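Local coordinates for protein putative alpha KG dependent 2,4-D dioxygenase (Burkholderia xenovorans, PDB 5J92) that probably acts as an iron(II)- and 2-oxoglutarate-dependent dioxygenase of the TauD/TfdA family, with its natural substrate not established, at residues T208-G213 / D265-M270. Sequence-based numbering, arbitrary orientation.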
loop_
_atom_site.group_PDB
_atom_site.type_symbol
_atom_site.label_atom_id
_atom_site.label_comp_id
_atom_site.label_asym_id
_atom_site.label_seq_id
_atom_site.Cartn_x
_atom_site.Cartn_y
_atom_site.Cartn_z
ATOM N N THR A 208 -10.870 17.776 13.325
ATOM C CA THR A 208 -12.190 17.788 13.937
ATOM C C THR A 208 -13.170 18.410 12.955
ATOM O O THR A 208 -13.008 19.567 12.555
ATOM C CB THR A 208 -12.192 18.551 15.258
ATOM O OG1 THR A 208 -11.283 17.920 16.162
ATOM C CG2 THR A 208 -13.588 18.543 15.852
ATOM N N HIS A 209 -14.172 17.647 12.570
ATOM C CA HIS A 209 -15.081 18.095 11.529
ATOM C C HIS A 209 -15.995 19.196 12.058
ATOM O O HIS A 209 -16.530 19.079 13.165
ATOM C CB HIS A 209 -15.917 16.925 11.004
ATOM C CG HIS A 209 -16.547 17.199 9.678
ATOM N ND1 HIS A 209 -17.730 17.894 9.547
ATOM C CD2 HIS A 209 -16.133 16.912 8.421
ATOM C CE1 HIS A 209 -18.026 18.014 8.264
ATOM N NE2 HIS A 209 -17.068 17.432 7.559
ATOM N N PRO A 210 -16.198 20.272 11.290
ATOM C CA PRO A 210 -17.005 21.395 11.795
ATOM C C PRO A 210 -18.503 21.117 11.853
ATOM O O PRO A 210 -19.197 21.765 12.644
ATOM C CB PRO A 210 -16.695 22.526 10.805
ATOM C CG PRO A 210 -16.232 21.852 9.564
ATOM C CD PRO A 210 -15.706 20.489 9.918
ATOM N N ILE A 211 -19.019 20.169 11.077
ATOM C CA ILE A 211 -20.450 19.855 11.106
ATOM C C ILE A 211 -20.758 18.790 12.144
ATOM O O ILE A 211 -21.663 18.954 12.965
ATOM C CB ILE A 211 -20.933 19.412 9.704
ATOM C CG1 ILE A 211 -20.746 20.527 8.677
ATOM C CG2 ILE A 211 -22.408 18.943 9.741
ATOM C CD1 ILE A 211 -21.084 20.099 7.246
ATOM N N SER A 212 -20.020 17.680 12.120
ATOM C CA SER A 212 -20.341 16.525 12.952
ATOM C C SER A 212 -19.536 16.438 14.239
ATOM O O SER A 212 -19.888 15.633 15.106
ATOM C CB SER A 212 -20.112 15.226 12.173
ATOM O OG SER A 212 -18.739 15.092 11.881
ATOM N N GLY A 213 -18.444 17.200 14.365
ATOM C CA GLY A 213 -17.533 17.037 15.480
ATOM C C GLY A 213 -16.649 15.805 15.428
ATOM O O GLY A 213 -15.868 15.586 16.366
ATOM N N ASP A 265 -16.979 14.749 0.874
ATOM C CA ASP A 265 -16.367 15.696 1.809
ATOM C C ASP A 265 -14.912 15.283 2.015
ATOM O O ASP A 265 -14.618 14.305 2.703
ATOM C CB ASP A 265 -17.172 15.718 3.108
ATOM C CG ASP A 265 -16.746 16.835 4.067
ATOM O OD1 ASP A 265 -15.649 17.411 3.882
ATOM O OD2 ASP A 265 -17.531 17.143 4.997
ATOM N N ASN A 266 -13.989 16.025 1.394
ATOM C CA ASN A 266 -12.569 15.732 1.541
ATOM C C ASN A 266 -12.075 15.886 2.977
ATOM O O ASN A 266 -11.011 15.356 3.313
ATOM C CB ASN A 266 -11.754 16.624 0.601
ATOM C CG ASN A 266 -12.011 16.306 -0.860
ATOM O OD1 ASN A 266 -11.465 15.350 -1.381
ATOM N ND2 ASN A 266 -12.849 17.100 -1.517
ATOM N N ARG A 267 -12.826 16.585 3.831
ATOM C CA ARG A 267 -12.426 16.783 5.222
ATOM C C ARG A 267 -12.534 15.516 6.055
ATOM O O ARG A 267 -12.037 15.505 7.183
ATOM C CB ARG A 267 -13.278 17.884 5.862
ATOM C CG ARG A 267 -13.196 19.219 5.133
ATOM C CD ARG A 267 -14.233 20.208 5.635
ATOM N NE ARG A 267 -15.600 19.801 5.309
ATOM C CZ ARG A 267 -16.660 20.581 5.482
ATOM N NH1 ARG A 267 -16.501 21.808 5.976
ATOM N NH2 ARG A 267 -17.873 20.141 5.162
ATOM N N ALA A 268 -13.162 14.455 5.524
ATOM C CA ALA A 268 -13.359 13.212 6.254
ATOM C C ALA A 268 -12.898 11.981 5.484
ATOM O O ALA A 268 -13.105 10.862 5.959
ATOM C CB ALA A 268 -14.842 13.037 6.620
ATOM N N LEU A 269 -12.300 12.145 4.308
ATOM C CA LEU A 269 -12.100 11.006 3.431
ATOM C C LEU A 269 -10.754 11.064 2.738
ATOM O O LEU A 269 -10.103 12.107 2.662
ATOM C CB LEU A 269 -13.171 10.935 2.331
ATOM C CG LEU A 269 -14.616 10.794 2.779
ATOM C CD1 LEU A 269 -15.519 11.248 1.678
ATOM C CD2 LEU A 269 -14.855 9.314 3.123
ATOM N N MET A 270 -10.376 9.905 2.220
ATOM C CA MET A 270 -9.493 9.771 1.084
ATOM C C MET A 270 -10.317 9.102 -0.003
ATOM O O MET A 270 -11.338 8.452 0.276
ATOM C CB MET A 270 -8.249 8.934 1.413
ATOM C CG MET A 270 -7.135 9.704 2.130
ATOM S SD MET A 270 -5.569 8.823 2.125
ATOM C CE MET A 270 -6.051 7.246 2.799
#
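Asp265 OD2 is gripped by two donors that reach it from opposite faces of the carboxylate: His209 NE2 from across the contact, at 2.6 Å, and Arg267 NH2, at 3.0 Å. The histidine bond lies nearly in the imidazole plane, but ring and carboxylate are turned 68° apart. The other oxygen, Asp265 OD1, takes Arg267 NE at 2.8 Å on its syn lone pair and also accepts Arg267 N, closing an Asx turn. Arg267 therefore holds the carboxylate side-on, and a bend at chi3 (-67°) brings its guanidinium back to the aspartate. His209 CE1 and NE2 stand over one guanidinium face with the ring steeply inclined to it, while Pro210 CG packs 3.6 Å from Arg267 NH1 and Ile211 CD1 touches Arg267 NH2. His209 ND1 accepts Ile211 N at 3.0 Å; bonds at both ring nitrogens set the imidazole's rotation and leave NE2 to carry the proton given to Asp265. With an arginine and a histidine donor on it, the buried carboxylate is probably kept ionised. The side chain of Asp265 lies about 13 Å from the iron, so this is probably a packing link rather than part of the metal site. It joins the turn between strands 201-208 and 215-217 to the connection from strand 261-265 to strand 269-273, with Tyr134 of strand 132-139 packing on Asp265, Arg267 and Ile211, and helix 35-47 meeting Ile211.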